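Local coordinates for probable thiosulfate sulfurtransferase (PDB 2EG4), which probably transfers sulfur from thiosulfate to an acceptor such as cyanide, as in other two-domain rhodaneses, and carries a bound zinc ion, at residues 39-42 and 43-46; 117-120 and 121-124; 147-150 and 151-154; 218-221 and 222-226. All blocks are in the same frame, centred on the assembly; numbering follows the deposited sequence.

Contact 1 of 4, residues 39-42 and 43-46; sequences REEA and ELKA
Glu-43 OE1 is gripped by two backbone donors, Arg-39 N and Glu-40 N, both at 2.8 Å. The bond from Glu-40 N is nearly straight (174°) and uses the anti lone pair of OE1, whereas Arg-39 N arrives from above the carboxylate plane. With Glu-40 as N-cap of helix 41-57 and Glu-43 three residues on, this is the half of a capping box in which the N3 side chain accepts the N-cap NH. CG of Glu-43 stands beside its own backbone N (chi1 -69°) and the chain then runs extended, which carries the carboxylate back past the first turn; OE2 forms a salt bridge with Arg-37. Without its carboxylate, as with an alanine here, both NH groups would probably lose their acceptor and Arg-37 its mate. The first turn of the helix is held by Leu-44 N on Glu-40 O (3.3 Å) and Lys-45 N on Glu-41 O (2.9 Å). The Glu-41 side chain lies alongside that of Lys-45, its OE2 3.8 Å from Lys-45 CG, while Lys-45 NZ pairs with Glu-48. Buried Leu-44 turns inward, packing on Leu-38 and on Leu-117, Arg-119 and Leu-122 in the loop that precedes helix 125-129.

Contact 2 of 4, residues 117-120 and 121-124; sequences LRRD and WLLT
Arg-118 lays its side chain along the Trp-121 indole at a short 3-10 turn that follows an inverse gamma turn centred on Arg-118, in the loop between strand 89-92 and helix 125-129. CB points toward residues 121-124, and CG comes 3.9 Å from Trp-121 CD1. CD sits over one face of the indole in a CH-pi contact, 3.4 Å from the five-membered ring's centroid. A bend at chi3 (-65°) brings NE to 4.1 Å from Trp-121 CE2, and Trp-121 CZ2 lies over one face of the guanidinium, 4.1 Å from NH1, the planes 45° apart. NE also bonds weakly to Gly-83 O. Beside the rim of the indole, Asp-120 OD2 is 3.4 Å from Trp-121 CD1. With an alanine in place of Trp-121, the aliphatic part of Arg-118 would probably lose the surface it lies on, with little but the weak NE bond to hold it. The turn is closed by Trp-121 N on Arg-118 O (2.9 Å) and by Leu-122 N on Arg-119 O. Leu-122 packs on Leu-44 of helix 41-57 and Leu-84 of helix 73-84. Arg-119 NH2, salt-bridged to Glu-127, touches Thr-124 CG2; a water in the guanidinium plane accepts from Arg-119 NE at 2.6 Å and can donate to Leu-122 O.

Contact 3 of 4, residues 147-150 and 151-154; sequences VHPP and CCPR. With ZN (zinc ion), chain C.
His-148 presents one face of its imidazole to the backbone of Arg-154: CA makes a CH-pi contact 3.7 Å from the ring centroid and only 6° off the normal, and the carbonyl carbon lies over the same face nearer the rim. Roughly level with the imidazole, Cys-152 O is 3.5 Å from His-148 CD2. CG of His-148 lies between its own backbone N and carbonyl carbon (chi1 61°), the rotation that turns the ring onto the returning chain. Between these ends the loop reverses in a type I beta turn from Pro-149 to Cys-152, closed by Cys-152 N on Pro-149 O at 3.0 Å. A water donates to both Pro-150 O and Cys-152 O, linking the two carbonyls. The turn brings two consecutive cysteines onto one zinc ion, Cys-151 SG at 2.4 Å and Cys-152 SG at 2.3 Å. Pro-149 lies against both sulfurs, its CB 3.9 Å from Cys-151 SG and its CG 4.1 Å from Cys-152 SG. His-192 and His-219 complete the site. This Cys2His2 set is consistent with a structural zinc site, and the ion cross-links this exposed loop to helix 217-223 and to the segment after strand 186-190.

Contact 4 of 4, residues 218-221 and 222-226; sequences MHEW and LQEGL. With ZN (zinc ion), chain C.
His-219 O is held by two donors, Gln-223 N at 3.0 Å and a water at 2.8 Å, on helix 217-223, which closes with a Schellman motif. The same water accepts from Gln-223 NE2 at 2.7 Å; bonded to both, it ties the Gln-223 amide to His-219 O, and it sits above the centre of the His-219 imidazole. That ring, set opposite its backbone N (chi1 -172°), lies alongside Gln-223 of the next turn, whose CG is 4.0 Å from His-219 NE2, and its ND1 is directed to the zinc ion at 2.1 Å, the nitrogen ligand from this helix. Glu-220 and Glu-224 run side by side, but their charges are turned to separate partners: Glu-220 to Tyr-214 OH and Leu-38 N, Glu-224 to Arg-37 in a salt bridge. At the helix end, Gly-225 takes the positive phi (78°) that glycine tolerates, its N bonded to Leu-222 O, and Leu-226 N folds back in a weak bond to Trp-221 O. This reversal places Leu-226 across the indole of Trp-221, whose NE1 is bonded to Pro-227 O. Leu-226 CB rests over one face, 3.5 Å from the five-membered ring's centroid, and CD1 reaches the six-membered ring at CE3, 3.7 Å away.

Contacts 3 and 4, with centres 11 Å apart, share the zinc ion: residues 151-154 bring two sulfurs and residues 218-221 one imidazole nitrogen, and Cys-152 CB packs 3.8 Å from Leu-222 CD1. Ligand His-192 lies just after strand 186-190, where rhodaneses carry the active-site loop, so the zinc probably borders that loop. Contact 1 belongs to the first rhodanese-like range and the other three to the second; its touches with contacts 2 and 4 join the two ranges. It meets contact 2 through Leu-44 CD2, 3.8 Å from Leu-122 CD2, and contact 4 through a long, weak ion pair of Arg-39 with Glu-224. Contact 2 lies away from the metal, its nearest atoms about 15 Å from those of contact 3.

Contact 1 of 4, residues 39-42 and 43-46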
# COMPACT_ATOMS: atom_id res chain seq x y z
N ARG A 39 -5.77 15.46 5.72
CA ARG A 39 -6.20 16.03 6.99
C ARG A 39 -7.67 16.46 6.91
O ARG A 39 -8.48 16.14 7.79
CB ARG A 39 -5.35 17.24 7.39
CG ARG A 39 -5.68 17.80 8.80
CD ARG A 39 -4.83 19.03 9.18
NE ARG A 39 -5.12 19.48 10.55
CZ ARG A 39 -4.67 20.61 11.09
NH1 ARG A 39 -3.90 21.43 10.38
NH2 ARG A 39 -4.98 20.91 12.35
N GLU A 40 -8.01 17.18 5.84
CA GLU A 40 -9.38 17.67 5.64
C GLU A 40 -10.25 16.71 4.82
O GLU A 40 -9.75 15.96 3.97
CB GLU A 40 -9.37 19.02 4.92
CG GLU A 40 -8.43 20.07 5.48
CD GLU A 40 -8.64 20.32 6.97
OE1 GLU A 40 -9.79 20.19 7.43
OE2 GLU A 40 -7.65 20.65 7.65
N GLU A 41 -11.56 16.75 5.04
CA GLU A 41 -12.45 15.89 4.27
C GLU A 41 -12.24 16.13 2.76
O GLU A 41 -12.28 15.19 1.97
CB GLU A 41 -13.91 16.19 4.67
CG GLU A 41 -15.01 15.47 3.87
CD GLU A 41 -14.99 13.95 4.01
OE1 GLU A 41 -14.42 13.44 4.99
OE2 GLU A 41 -15.57 13.28 3.13
N ALA A 42 -12.02 17.39 2.37
CA ALA A 42 -11.81 17.69 0.94
C ALA A 42 -10.62 16.92 0.37
O ALA A 42 -10.60 16.56 -0.82
CB ALA A 42 -11.60 19.20 0.73
N GLU A 43 -9.61 16.69 1.21
CA GLU A 43 -8.43 15.95 0.76
C GLU A 43 -8.74 14.48 0.55
O GLU A 43 -8.26 13.86 -0.40
CB GLU A 43 -7.28 16.14 1.75
CG GLU A 43 -6.76 17.57 1.73
CD GLU A 43 -5.69 17.85 2.75
OE1 GLU A 43 -5.94 17.62 3.95
OE2 GLU A 43 -4.61 18.33 2.35
N LEU A 44 -9.55 13.90 1.44
CA LEU A 44 -9.94 12.50 1.27
C LEU A 44 -10.81 12.39 0.03
O LEU A 44 -10.68 11.44 -0.76
CB LEU A 44 -10.71 12.01 2.51
CG LEU A 44 -9.87 11.85 3.78
CD1 LEU A 44 -10.78 11.76 5.00
CD2 LEU A 44 -9.01 10.60 3.69
N LYS A 45 -11.70 13.35 -0.17
CA LYS A 45 -12.57 13.32 -1.34
C LYS A 45 -11.77 13.50 -2.62
O LYS A 45 -12.12 12.93 -3.66
CB LYS A 45 -13.64 14.41 -1.25
CG LYS A 45 -14.90 13.93 -0.59
CD LYS A 45 -15.63 12.88 -1.44
CE LYS A 45 -16.70 12.18 -0.62
NZ LYS A 45 -17.58 11.29 -1.44
N ALA A 46 -10.69 14.27 -2.54
CA ALA A 46 -9.81 14.49 -3.69
C ALA A 46 -9.16 13.13 -4.06
O ALA A 46 -9.06 12.77 -5.23
CB ALA A 46 -8.74 15.52 -3.34

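Contact 2 of 4, residues 117-120 and 121-124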
# COMPACT_ATOMS: atom_id res chain seq x y z
N LEU A 117 -14.21 5.34 -1.19
CA LEU A 117 -13.17 5.11 -0.19
C LEU A 117 -13.47 4.13 0.91
O LEU A 117 -14.49 4.20 1.59
CB LEU A 117 -12.75 6.42 0.49
CG LEU A 117 -11.84 7.42 -0.21
CD1 LEU A 117 -11.27 8.36 0.86
CD2 LEU A 117 -10.70 6.72 -0.94
N ARG A 118 -12.52 3.22 1.12
CA ARG A 118 -12.64 2.24 2.18
C ARG A 118 -11.90 2.85 3.36
O ARG A 118 -10.76 2.49 3.63
CB ARG A 118 -11.99 0.93 1.73
CG ARG A 118 -12.72 -0.30 2.20
CD ARG A 118 -12.11 -1.57 1.64
NE ARG A 118 -12.24 -1.67 0.19
CZ ARG A 118 -12.47 -2.82 -0.45
NH1 ARG A 118 -12.59 -3.94 0.24
NH2 ARG A 118 -12.58 -2.83 -1.77
N ARG A 119 -12.53 3.80 4.07
CA ARG A 119 -11.88 4.46 5.19
C ARG A 119 -11.35 3.48 6.22
O ARG A 119 -10.39 3.77 6.92
CB ARG A 119 -12.82 5.46 5.89
CG ARG A 119 -12.94 6.81 5.20
CD ARG A 119 -11.61 7.58 5.21
NE ARG A 119 -11.17 7.96 6.56
CZ ARG A 119 -11.75 8.91 7.30
NH1 ARG A 119 -12.79 9.58 6.84
NH2 ARG A 119 -11.27 9.17 8.51
N ASP A 120 -11.99 2.32 6.31
CA ASP A 120 -11.57 1.31 7.28
C ASP A 120 -10.15 0.79 7.04
O ASP A 120 -9.50 0.28 7.96
CB ASP A 120 -12.58 0.14 7.32
CG ASP A 120 -12.92 -0.41 5.94
OD1 ASP A 120 -13.51 0.34 5.13
OD2 ASP A 120 -12.62 -1.60 5.67
N TRP A 121 -9.67 0.91 5.81
CA TRP A 121 -8.32 0.45 5.48
C TRP A 121 -7.25 1.47 5.85
O TRP A 121 -6.06 1.16 5.96
CB TRP A 121 -8.22 0.25 3.96
CG TRP A 121 -8.67 -1.08 3.47
CD1 TRP A 121 -9.63 -1.88 4.02
CD2 TRP A 121 -8.18 -1.77 2.32
NE1 TRP A 121 -9.76 -3.04 3.28
CE2 TRP A 121 -8.88 -3.00 2.23
CE3 TRP A 121 -7.20 -1.47 1.35
CZ2 TRP A 121 -8.63 -3.93 1.21
CZ3 TRP A 121 -6.96 -2.39 0.34
CH2 TRP A 121 -7.67 -3.62 0.28
N LEU A 122 -7.68 2.69 6.06
CA LEU A 122 -6.78 3.80 6.28
C LEU A 122 -6.70 4.42 7.66
O LEU A 122 -7.63 4.34 8.45
CB LEU A 122 -7.19 4.90 5.30
CG LEU A 122 -6.56 6.29 5.30
CD1 LEU A 122 -5.18 6.20 4.69
CD2 LEU A 122 -7.46 7.25 4.50
N LEU A 123 -5.55 5.03 7.93
CA LEU A 123 -5.34 5.84 9.12
C LEU A 123 -4.93 7.25 8.62
O LEU A 123 -3.99 7.39 7.85
CB LEU A 123 -4.19 5.34 9.98
CG LEU A 123 -4.44 4.11 10.84
CD1 LEU A 123 -3.14 3.79 11.57
CD2 LEU A 123 -5.58 4.36 11.81
N THR A 124 -5.63 8.28 9.08
CA THR A 124 -5.24 9.64 8.76
C THR A 124 -4.26 9.95 9.90
O THR A 124 -4.16 9.16 10.85
CB THR A 124 -6.41 10.61 8.88
OG1 THR A 124 -6.97 10.49 10.19
CG2 THR A 124 -7.50 10.31 7.84
O HOH W 1 -9.54 6.46 7.86

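Contact 3 of 4, residues 147-150 and 151-154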
# COMPACT_ATOMS: atom_id res chain seq x y z
N VAL A 147 18.69 8.31 10.67
CA VAL A 147 18.66 8.65 9.25
C VAL A 147 17.25 9.04 8.84
O VAL A 147 16.27 8.75 9.54
CB VAL A 147 19.10 7.45 8.37
CG1 VAL A 147 20.48 6.96 8.79
CG2 VAL A 147 18.08 6.34 8.45
N HIS A 148 17.14 9.71 7.70
CA HIS A 148 15.84 10.11 7.19
C HIS A 148 16.00 10.50 5.74
O HIS A 148 17.08 10.91 5.31
CB HIS A 148 15.30 11.31 7.98
CG HIS A 148 16.17 12.52 7.89
ND1 HIS A 148 17.33 12.66 8.62
CD2 HIS A 148 16.07 13.64 7.13
CE1 HIS A 148 17.90 13.81 8.32
NE2 HIS A 148 17.16 14.43 7.42
N PRO A 149 14.93 10.35 4.94
CA PRO A 149 15.04 10.72 3.53
C PRO A 149 15.22 12.24 3.40
O PRO A 149 14.74 13.00 4.24
CB PRO A 149 13.73 10.20 2.93
CG PRO A 149 12.78 10.27 4.08
CD PRO A 149 13.61 9.76 5.24
N PRO A 150 15.93 12.70 2.35
CA PRO A 150 16.19 14.12 2.11
C PRO A 150 14.96 15.02 1.95
O PRO A 150 15.05 16.23 2.13
CB PRO A 150 17.09 14.10 0.88
CG PRO A 150 16.64 12.88 0.15
CD PRO A 150 16.48 11.87 1.26
N CYS A 151 13.82 14.42 1.60
CA CYS A 151 12.61 15.20 1.44
C CYS A 151 12.00 15.57 2.80
O CYS A 151 11.06 16.36 2.89
CB CYS A 151 11.59 14.41 0.62
SG CYS A 151 11.25 12.79 1.34
N CYS A 152 12.54 15.00 3.88
CA CYS A 152 12.03 15.28 5.23
C CYS A 152 12.98 16.18 6.05
O CYS A 152 14.17 16.23 5.79
CB CYS A 152 11.75 13.97 5.99
SG CYS A 152 10.16 13.12 5.56
N PRO A 153 12.45 16.88 7.08
CA PRO A 153 13.24 17.78 7.94
C PRO A 153 14.29 17.14 8.85
O PRO A 153 15.36 17.72 9.06
CB PRO A 153 12.18 18.49 8.77
CG PRO A 153 10.98 18.46 7.92
CD PRO A 153 11.01 17.08 7.31
N ARG A 154 14.00 15.97 9.39
CA ARG A 154 14.92 15.32 10.32
C ARG A 154 14.53 13.87 10.57
O ARG A 154 13.54 13.39 10.03
CB ARG A 154 14.91 16.07 11.64
CG ARG A 154 13.51 16.27 12.17
CD ARG A 154 13.48 17.14 13.42
NE ARG A 154 12.12 17.44 13.83
CZ ARG A 154 11.20 16.50 14.08
NH1 ARG A 154 11.52 15.22 13.95
NH2 ARG A 154 9.98 16.85 14.45
ZN ZN C . 9.91 12.66 3.28
O HOH W 2 15.37 18.37 3.68

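Contact 4 of 4, residues 218-221 and 222-226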
# COMPACT_ATOMS: atom_id res chain seq x y z
N MET A 218 5.27 9.05 7.95
CA MET A 218 6.23 10.02 8.51
C MET A 218 6.43 11.30 7.68
O MET A 218 6.66 12.38 8.24
CB MET A 218 7.58 9.32 8.74
CG MET A 218 8.33 9.79 9.99
SD MET A 218 7.41 9.54 11.56
CE MET A 218 8.09 10.91 12.46
N HIS A 219 6.35 11.21 6.36
CA HIS A 219 6.50 12.42 5.56
C HIS A 219 5.40 13.42 5.95
O HIS A 219 5.69 14.58 6.27
CB HIS A 219 6.43 12.11 4.06
CG HIS A 219 6.75 13.28 3.19
ND1 HIS A 219 8.04 13.59 2.80
CD2 HIS A 219 5.96 14.25 2.66
CE1 HIS A 219 8.03 14.70 2.08
NE2 HIS A 219 6.79 15.12 1.98
N GLU A 220 4.15 12.98 5.95
CA GLU A 220 3.07 13.89 6.30
C GLU A 220 3.20 14.35 7.74
O GLU A 220 3.05 15.53 8.04
CB GLU A 220 1.71 13.24 6.13
CG GLU A 220 0.60 14.17 6.56
CD GLU A 220 -0.74 13.50 6.58
OE1 GLU A 220 -0.82 12.35 7.09
OE2 GLU A 220 -1.71 14.12 6.11
N TRP A 221 3.50 13.41 8.64
CA TRP A 221 3.62 13.72 10.06
C TRP A 221 4.58 14.87 10.30
O TRP A 221 4.30 15.78 11.08
CB TRP A 221 4.05 12.46 10.83
CG TRP A 221 4.01 12.60 12.35
CD1 TRP A 221 5.00 13.06 13.17
CD2 TRP A 221 2.90 12.27 13.21
NE1 TRP A 221 4.58 13.04 14.50
CE2 TRP A 221 3.30 12.56 14.54
CE3 TRP A 221 1.62 11.77 12.98
CZ2 TRP A 221 2.45 12.35 15.64
CZ3 TRP A 221 0.77 11.55 14.07
CH2 TRP A 221 1.19 11.85 15.39
N LEU A 222 5.72 14.85 9.62
CA LEU A 222 6.71 15.91 9.78
C LEU A 222 6.27 17.21 9.09
O LEU A 222 6.48 18.29 9.62
CB LEU A 222 8.07 15.47 9.24
CG LEU A 222 8.77 14.40 10.08
CD1 LEU A 222 10.05 13.93 9.38
CD2 LEU A 222 9.10 14.97 11.48
N GLN A 223 5.65 17.11 7.91
CA GLN A 223 5.21 18.33 7.24
C GLN A 223 4.21 19.08 8.11
O GLN A 223 4.18 20.31 8.14
CB GLN A 223 4.57 17.99 5.88
CG GLN A 223 5.60 17.60 4.82
CD GLN A 223 6.69 18.67 4.66
OE1 GLN A 223 6.39 19.86 4.52
NE2 GLN A 223 7.95 18.24 4.67
N GLU A 224 3.39 18.34 8.85
CA GLU A 224 2.38 18.92 9.73
C GLU A 224 2.95 19.51 11.02
O GLU A 224 2.27 20.23 11.73
CB GLU A 224 1.34 17.86 10.09
CG GLU A 224 0.37 17.51 8.94
CD GLU A 224 -0.57 18.66 8.66
OE1 GLU A 224 -1.14 19.22 9.62
OE2 GLU A 224 -0.77 19.00 7.48
N GLY A 225 4.20 19.18 11.34
CA GLY A 225 4.82 19.71 12.54
C GLY A 225 4.40 19.02 13.83
O GLY A 225 4.52 19.58 14.93
N LEU A 226 3.91 17.79 13.71
CA LEU A 226 3.46 17.02 14.86
C LEU A 226 4.68 16.53 15.65
O LEU A 226 5.77 16.39 15.10
CB LEU A 226 2.61 15.84 14.38
CG LEU A 226 1.34 16.40 13.73
CD1 LEU A 226 0.66 15.32 12.88
CD2 LEU A 226 0.39 16.87 14.81
ZN ZN C . 9.91 12.66 3.28
O HOH W 3 8.18 15.70 5.68